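Local coordinates for envelopment polyprotein (Bovine Schmallenberg virus BH80/Germany/2011, PDB 7A56) that probably drives merger of the viral envelope with a host-cell membrane during entry, as the class II fusion glycoprotein Gc, here in its postfusion form, at residues E24-I27 with A28-S32; G161-E164 with W165-A169; Q268-E272 with G273-S277. All coordinates share one frame; numbering follows the deposited sequence.

Contact 1. Residues E24-I27 with A28-S32; sequences ENYI and AALQS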
loop_
_atom_site.group_PDB
_atom_site.type_symbol
_atom_site.label_atom_id
_atom_site.label_comp_id
_atom_site.label_asym_id
_atom_site.label_seq_id
_atom_site.Cartn_x
_atom_site.Cartn_y
_atom_site.Cartn_z
ATOM N N GLU A 24 32.849 -38.895 -18.425
ATOM C CA GLU A 24 32.538 -37.865 -19.407
ATOM C C GLU A 24 31.229 -38.149 -20.138
ATOM O O GLU A 24 30.356 -37.274 -20.223
ATOM C CB GLU A 24 33.678 -37.723 -20.417
ATOM C CG GLU A 24 33.430 -36.609 -21.456
ATOM C CD GLU A 24 33.897 -36.981 -22.869
ATOM O OE1 GLU A 24 33.321 -36.455 -23.863
ATOM O OE2 GLU A 24 34.845 -37.805 -22.974
ATOM N N ASN A 25 31.091 -39.341 -20.726
ATOM C CA ASN A 25 29.889 -39.597 -21.512
ATOM C C ASN A 25 28.681 -39.837 -20.619
ATOM O O ASN A 25 27.552 -39.582 -21.040
ATOM C CB ASN A 25 30.093 -40.786 -22.479
ATOM C CG ASN A 25 30.541 -40.340 -23.887
ATOM O OD1 ASN A 25 29.724 -39.989 -24.793
ATOM N ND2 ASN A 25 31.855 -40.355 -24.080
ATOM N N TYR A 26 28.886 -40.320 -19.394
ATOM C CA TYR A 26 27.772 -40.427 -18.457
ATOM C C TYR A 26 27.193 -39.043 -18.123
ATOM O O TYR A 26 25.971 -38.823 -18.191
ATOM C CB TYR A 26 28.258 -41.173 -17.218
ATOM C CG TYR A 26 27.177 -41.574 -16.245
ATOM C CD1 TYR A 26 26.048 -42.267 -16.669
ATOM C CD2 TYR A 26 27.295 -41.278 -14.894
ATOM C CE1 TYR A 26 25.062 -42.641 -15.772
ATOM C CE2 TYR A 26 26.303 -41.657 -13.979
ATOM C CZ TYR A 26 25.200 -42.336 -14.429
ATOM O OH TYR A 26 24.245 -42.714 -13.542
ATOM N N ILE A 27 28.059 -38.080 -17.801
ATOM C CA ILE A 27 27.580 -36.736 -17.530
ATOM C C ILE A 27 26.965 -36.119 -18.775
ATOM O O ILE A 27 25.947 -35.427 -18.690
ATOM C CB ILE A 27 28.727 -35.881 -16.983
ATOM C CG1 ILE A 27 29.215 -36.477 -15.669
ATOM C CG2 ILE A 27 28.287 -34.418 -16.818
ATOM C CD1 ILE A 27 30.600 -35.994 -15.345
ATOM N N ALA A 28 27.581 -36.322 -19.948
ATOM C CA ALA A 28 26.995 -35.751 -21.165
ATOM C C ALA A 28 25.600 -36.300 -21.393
ATOM O O ALA A 28 24.685 -35.563 -21.763
ATOM C CB ALA A 28 27.858 -36.044 -22.396
ATOM N N ALA A 29 25.423 -37.602 -21.156
ATOM C CA ALA A 29 24.108 -38.212 -21.314
ATOM C C ALA A 29 23.088 -37.611 -20.354
ATOM O O ALA A 29 21.945 -37.349 -20.736
ATOM C CB ALA A 29 24.199 -39.709 -21.098
ATOM N N LEU A 30 23.468 -37.449 -19.089
ATOM C CA LEU A 30 22.510 -36.940 -18.122
ATOM C C LEU A 30 22.132 -35.495 -18.446
ATOM O O LEU A 30 20.949 -35.121 -18.417
ATOM C CB LEU A 30 23.070 -37.054 -16.703
ATOM C CG LEU A 30 23.351 -38.470 -16.230
ATOM C CD1 LEU A 30 24.280 -38.422 -15.042
ATOM C CD2 LEU A 30 22.053 -39.162 -15.855
ATOM N N GLN A 31 23.113 -34.673 -18.816
ATOM C CA GLN A 31 22.763 -33.287 -19.111
ATOM C C GLN A 31 21.913 -33.194 -20.380
ATOM O O GLN A 31 21.000 -32.347 -20.472
ATOM C CB GLN A 31 24.060 -32.472 -19.214
ATOM C CG GLN A 31 24.748 -32.296 -17.858
ATOM C CD GLN A 31 26.120 -31.643 -17.976
ATOM O OE1 GLN A 31 26.863 -31.929 -18.897
ATOM N NE2 GLN A 31 26.447 -30.752 -17.047
ATOM N N SER A 32 22.168 -34.084 -21.347
ATOM C CA SER A 32 21.361 -34.126 -22.562
ATOM C C SER A 32 19.930 -34.513 -22.257
ATOM O O SER A 32 18.990 -33.980 -22.858
ATOM C CB SER A 32 21.940 -35.153 -23.536
ATOM O OG SER A 32 22.659 -34.543 -24.542
#
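Residues Glu24 to Ser32 run through the first half of helix 23-40, and four successive i to i+4 backbone hydrogen bonds tie 24-27 to 28-32: Ala28 N to Glu24 O, Ala29 N to Asn25 O, Leu30 N to Tyr26 O and Gln31 N to Ile27 O. The last of them, 2.9 Å from Gln31 N to Ile27 O, is the straightest, with an angle of 168° at the hydrogen.

Upon this frame form two side-chain pairs, the members of each four residues and about one turn apart. Leu30 lays its CD1 methyl over a face of the Tyr26 ring, 4.0 Å from CD1 to the ring centroid and only 13° off the normal, a CH-pi contact that uses the pi cloud rather than the rim. Leu30 CG, anti to its carbonyl carbon (chi1 -63°), lies 3.3 Å from Tyr26 O, which places CD1 above the ring; the flat aromatic face offers this single methyl a broad seat. In the second pair Ile27 and Gln31 lie side by side and point the same way. The CG2 methyl of Ile27 rests against the amide end of Gln31, 3.5 Å from CG2 to OE1, and the extended glutamine chain brings the amide there while its CB and CG cover the carbonyl of Ile27.

Tyr26 and Ile27 both touch Leu99 of strand 98-134, Ile27 and Gln31 both touch Phe100, and Phe345 in a loop receives Tyr26 and Leu30, so one flank of the helix lies against strand 98-134 and a neighbouring loop.

Contact 2. Residues G161-E164 with W165-A169; sequences GCEE and WGCLA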
loop_
_atom_site.group_PDB
_atom_site.type_symbol
_atom_site.label_atom_id
_atom_site.label_comp_id
_atom_site.label_asym_id
_atom_site.label_seq_id
_atom_site.Cartn_x
_atom_site.Cartn_y
_atom_site.Cartn_z
ATOM N N GLY A 161 -14.747 61.238 -12.181
ATOM C CA GLY A 161 -13.326 61.004 -12.172
ATOM C C GLY A 161 -12.962 59.626 -12.673
ATOM O O GLY A 161 -11.777 59.261 -12.648
ATOM N N CYS A 162 -13.960 58.832 -13.071
ATOM C CA CYS A 162 -13.770 57.418 -13.342
ATOM C C CYS A 162 -14.839 56.993 -14.351
ATOM O O CYS A 162 -15.586 56.050 -14.143
ATOM C CB CYS A 162 -13.872 56.608 -12.060
ATOM S SG CYS A 162 -13.165 54.962 -12.286
ATOM N N GLU A 163 -14.878 57.694 -15.473
ATOM C CA GLU A 163 -15.899 57.496 -16.483
ATOM C C GLU A 163 -15.251 57.179 -17.814
ATOM O O GLU A 163 -14.299 57.857 -18.218
ATOM C CB GLU A 163 -16.756 58.806 -16.717
ATOM C CG GLU A 163 -17.448 59.413 -15.501
ATOM C CD GLU A 163 -18.680 58.632 -15.050
ATOM O OE1 GLU A 163 -18.866 57.507 -15.518
ATOM O OE2 GLU A 163 -19.476 59.169 -14.236
ATOM N N GLU A 164 -15.853 56.258 -18.559
ATOM C CA GLU A 164 -15.499 56.222 -19.972
ATOM C C GLU A 164 -16.061 57.448 -20.680
ATOM O O GLU A 164 -16.880 58.185 -20.138
ATOM C CB GLU A 164 -16.013 54.949 -20.634
ATOM C CG GLU A 164 -17.533 54.848 -20.808
ATOM C CD GLU A 164 -17.887 53.571 -21.598
ATOM O OE1 GLU A 164 -17.317 53.377 -22.694
ATOM O OE2 GLU A 164 -18.677 52.743 -21.116
ATOM N N TRP A 165 -15.588 57.678 -21.905
ATOM C CA TRP A 165 -15.979 58.875 -22.645
ATOM C C TRP A 165 -17.502 58.919 -22.798
ATOM O O TRP A 165 -18.114 57.946 -23.247
ATOM C CB TRP A 165 -15.258 58.885 -24.005
ATOM C CG TRP A 165 -15.299 60.240 -24.759
ATOM C CD1 TRP A 165 -14.331 61.240 -24.766
ATOM C CD2 TRP A 165 -16.344 60.702 -25.608
ATOM N NE1 TRP A 165 -14.730 62.278 -25.573
ATOM C CE2 TRP A 165 -15.961 61.981 -26.093
ATOM C CE3 TRP A 165 -17.569 60.168 -26.002
ATOM C CZ2 TRP A 165 -16.764 62.720 -26.944
ATOM C CZ3 TRP A 165 -18.365 60.906 -26.847
ATOM C CH2 TRP A 165 -17.960 62.167 -27.314
ATOM N N GLY A 166 -18.117 60.005 -22.335
ATOM C CA GLY A 166 -19.554 60.209 -22.484
ATOM C C GLY A 166 -20.436 59.590 -21.412
ATOM O O GLY A 166 -21.675 59.714 -21.491
ATOM N N CYS A 167 -19.850 58.946 -20.403
ATOM C CA CYS A 167 -20.620 58.375 -19.307
ATOM C C CYS A 167 -20.722 59.362 -18.148
ATOM O O CYS A 167 -19.723 59.943 -17.732
ATOM C CB CYS A 167 -19.958 57.057 -18.857
ATOM S SG CYS A 167 -20.894 56.118 -17.632
ATOM N N LEU A 168 -21.921 59.530 -17.600
ATOM C CA LEU A 168 -22.094 60.372 -16.420
ATOM C C LEU A 168 -22.711 59.619 -15.248
ATOM O O LEU A 168 -23.204 60.260 -14.301
ATOM C CB LEU A 168 -22.976 61.583 -16.776
ATOM C CG LEU A 168 -22.496 62.402 -17.960
ATOM C CD1 LEU A 168 -23.612 63.317 -18.441
ATOM C CD2 LEU A 168 -21.338 63.240 -17.478
ATOM N N ALA A 169 -22.747 58.285 -15.312
ATOM C CA ALA A 169 -23.343 57.468 -14.271
ATOM C C ALA A 169 -22.493 57.489 -12.997
ATOM O O ALA A 169 -21.265 57.684 -13.022
ATOM C CB ALA A 169 -23.520 56.023 -14.781
#
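Cys167 and Glu164 are joined by the one backbone hydrogen bond of this contact, 3.1 Å from Cys167 N to Glu164 O. It is nearly straight at the hydrogen, 165°, yet the donor stands above the carbonyl plane of Glu164. The bond closes a type II beta turn with Trp165 and Gly166 at its two corners. Gly166 has a phi of 86°, a conformation that glycine adopts readily, and the indole of Trp165 leaves little room beside it.

The polar contacts centre on buried Glu163, whose side chain folds back across the mouth of the turn. Its chain bends at chi2 (-75°), which carries the carboxylate past the Cys167 carbonyl toward Ala169. Glu163 OE2 comes within 2.6 Å of Ala169 O; with two oxygens so close, the acid probably holds a proton, an ionisation shift plausible for a buried carboxyl group. The other oxygen, Glu163 OE1, lies 3.2 Å from Cys167 SG. The carboxylate of Glu164 makes a long, weak ion pair with Arg291.

Apolar contacts and disulfides make up the rest. The aliphatic part of Glu164 packs on the cysteine, 3.8 Å from Glu164 CG to Cys167 CB. Cys167 is disulfide-bonded to Cys135, and Cys162 to Cys286, while Cys162 also packs on Asn171 of the second subunit.

A disulfide-pinned loop joining strands 150-158 and 172-183, with an exposed tryptophan at a turn corner and lying at one far end of an elongated chain, is consistent with the membrane-directed tip of a class II fusion protein.

Contact 3. Residues Q268-E272 with G273-S277; sequences QLYSE and GIIGS
Gln268 and Ile275 exchange two backbone hydrogen bonds, 2.9 Å from Gln268 N to Ile275 O and 2.8 Å from Ile275 N to Gln268 O, as a hydrogen-bonded antiparallel pair does. Tyr270 and Gly273 form the second such pair: Tyr270 N meets Gly273 O almost head-on, with 173° at the hydrogen, whereas Gly273 N approaches Tyr270 O from above the carbonyl plane. That second bond closes a type I beta turn through Ser271 and Glu272, giving a tight hairpin with a two-residue loop. Gly273 adopts backbone angles open to glycine (phi 144°).

Between these pairs lie Leu269 and Ile274, a non-hydrogen-bonded pair in which Ile274 CA makes a CA-H...O contact of 3.1 Å to Gln268 O. On their face, Leu269 CD1 presses on Ile274 CG1 at 3.5 Å, tighter than usual for two carbons. On the other, Ile275 reaches its CD1 methyl to Tyr270 CE1 (3.8 Å) and to the amide oxygen of Gln268. Both isoleucines, beta-branched, suit the extended backbone. Tyr270 CG lies between its backbone nitrogen and carbonyl carbon (chi1 76°), which turns the ring back over the turn: Tyr270 CD1 comes obliquely to 3.2 Å from Gly273 O.

Gln268 is buried, but its amide is satisfied: OE1 accepts a hydrogen bond from Gly258 N, and NE2 donates to Gly265 O and Asp256 O. Leu269 shares a backbone hydrogen bond with Glu120 of strand 98-134 and packs on Ile183 of strand 172-183, which Ile274 also adjoins through Gln180.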
loop_
_atom_site.group_PDB
_atom_site.type_symbol
_atom_site.label_atom_id
_atom_site.label_comp_id
_atom_site.label_asym_id
_atom_site.label_seq_id
_atom_site.Cartn_x
_atom_site.Cartn_y
_atom_site.Cartn_z
ATOM N N GLN A 268 -3.320 22.741 -15.048
ATOM C CA GLN A 268 -3.148 21.497 -15.824
ATOM C C GLN A 268 -3.406 21.789 -17.291
ATOM O O GLN A 268 -4.508 22.203 -17.660
ATOM C CB GLN A 268 -4.082 20.384 -15.337
ATOM C CG GLN A 268 -3.957 20.099 -13.850
ATOM C CD GLN A 268 -5.068 19.210 -13.309
ATOM O OE1 GLN A 268 -6.034 18.868 -13.985
ATOM N NE2 GLN A 268 -4.889 18.781 -12.100
ATOM N N LEU A 269 -2.385 21.583 -18.121
ATOM C CA LEU A 269 -2.475 21.739 -19.566
ATOM C C LEU A 269 -2.622 20.365 -20.187
ATOM O O LEU A 269 -1.728 19.517 -20.039
ATOM C CB LEU A 269 -1.229 22.430 -20.114
ATOM C CG LEU A 269 -1.161 22.585 -21.638
ATOM C CD1 LEU A 269 -2.098 23.658 -22.052
ATOM C CD2 LEU A 269 0.270 22.957 -22.045
ATOM N N TYR A 270 -3.738 20.140 -20.877
ATOM C CA TYR A 270 -3.964 18.858 -21.528
ATOM C C TYR A 270 -4.643 19.105 -22.871
ATOM O O TYR A 270 -4.790 20.247 -23.324
ATOM C CB TYR A 270 -4.750 17.901 -20.620
ATOM C CG TYR A 270 -6.231 18.182 -20.497
ATOM C CD1 TYR A 270 -6.698 19.432 -20.127
ATOM C CD2 TYR A 270 -7.164 17.179 -20.738
ATOM C CE1 TYR A 270 -8.048 19.675 -20.009
ATOM C CE2 TYR A 270 -8.518 17.415 -20.626
ATOM C CZ TYR A 270 -8.949 18.656 -20.263
ATOM O OH TYR A 270 -10.299 18.874 -20.160
ATOM N N SER A 271 -5.047 18.005 -23.513
ATOM C CA SER A 271 -5.446 18.042 -24.916
ATOM C C SER A 271 -6.494 19.113 -25.171
ATOM O O SER A 271 -6.393 19.877 -26.136
ATOM C CB SER A 271 -5.975 16.668 -25.348
ATOM O OG SER A 271 -7.088 16.237 -24.565
ATOM N N GLU A 272 -7.475 19.217 -24.284
ATOM C CA GLU A 272 -8.639 20.053 -24.527
ATOM C C GLU A 272 -8.493 21.482 -24.006
ATOM O O GLU A 272 -9.406 22.287 -24.213
ATOM C CB GLU A 272 -9.873 19.387 -23.917
ATOM C CG GLU A 272 -9.996 17.920 -24.310
ATOM C CD GLU A 272 -11.432 17.470 -24.385
ATOM O OE1 GLU A 272 -11.869 17.072 -25.484
ATOM O OE2 GLU A 272 -12.127 17.536 -23.345
ATOM N N GLY A 273 -7.380 21.819 -23.351
ATOM C CA GLY A 273 -7.204 23.156 -22.818
ATOM C C GLY A 273 -6.462 23.170 -21.502
ATOM O O GLY A 273 -5.632 22.279 -21.264
ATOM N N ILE A 274 -6.750 24.153 -20.642
ATOM C CA ILE A 274 -6.130 24.282 -19.331
ATOM C C ILE A 274 -7.211 24.278 -18.263
ATOM O O ILE A 274 -8.324 24.784 -18.465
ATOM C CB ILE A 274 -5.288 25.560 -19.207
ATOM C CG1 ILE A 274 -4.382 25.710 -20.401
ATOM C CG2 ILE A 274 -4.443 25.516 -17.956
ATOM C CD1 ILE A 274 -3.502 26.923 -20.274
ATOM N N ILE A 275 -6.851 23.719 -17.104
ATOM C CA ILE A 275 -7.697 23.621 -15.917
ATOM C C ILE A 275 -6.988 24.374 -14.809
ATOM O O ILE A 275 -5.816 24.105 -14.527
ATOM C CB ILE A 275 -7.919 22.146 -15.490
ATOM C CG1 ILE A 275 -8.609 21.359 -16.606
ATOM C CG2 ILE A 275 -8.723 22.097 -14.162
ATOM C CD1 ILE A 275 -8.796 19.835 -16.296
ATOM N N GLY A 276 -7.701 25.291 -14.150
ATOM C CA GLY A 276 -7.128 25.887 -12.957
ATOM C C GLY A 276 -8.273 26.514 -12.188
ATOM O O GLY A 276 -9.404 26.518 -12.656
ATOM N N SER A 277 -8.011 26.942 -10.982
ATOM C CA SER A 277 -9.081 27.622 -10.259
ATOM C C SER A 277 -8.450 28.705 -9.390
ATOM O O SER A 277 -7.225 28.812 -9.297
ATOM C CB SER A 277 -9.934 26.639 -9.457
ATOM O OG SER A 277 -9.159 26.068 -8.465
#

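Along the chain the three contacts follow in series, and each lies within one continuous stretch: part of a helix, a disulfide-linked loop and a hairpin. Contact 1 and contact 2 lie on opposite sides of the chain's centre, with centres about 105 Å apart; contact 3 shares the side of contact 2, its centre about 38 Å from that of contact 2 and about 68 Å from that of contact 1. None touches another. Strand 98-134 is their common thread: helix 23-40 rests near its start, the hairpin meets it around Glu120, and Cys135, just past its end, is bonded to Cys167. Such a stretched layout fits the elongated postfusion form.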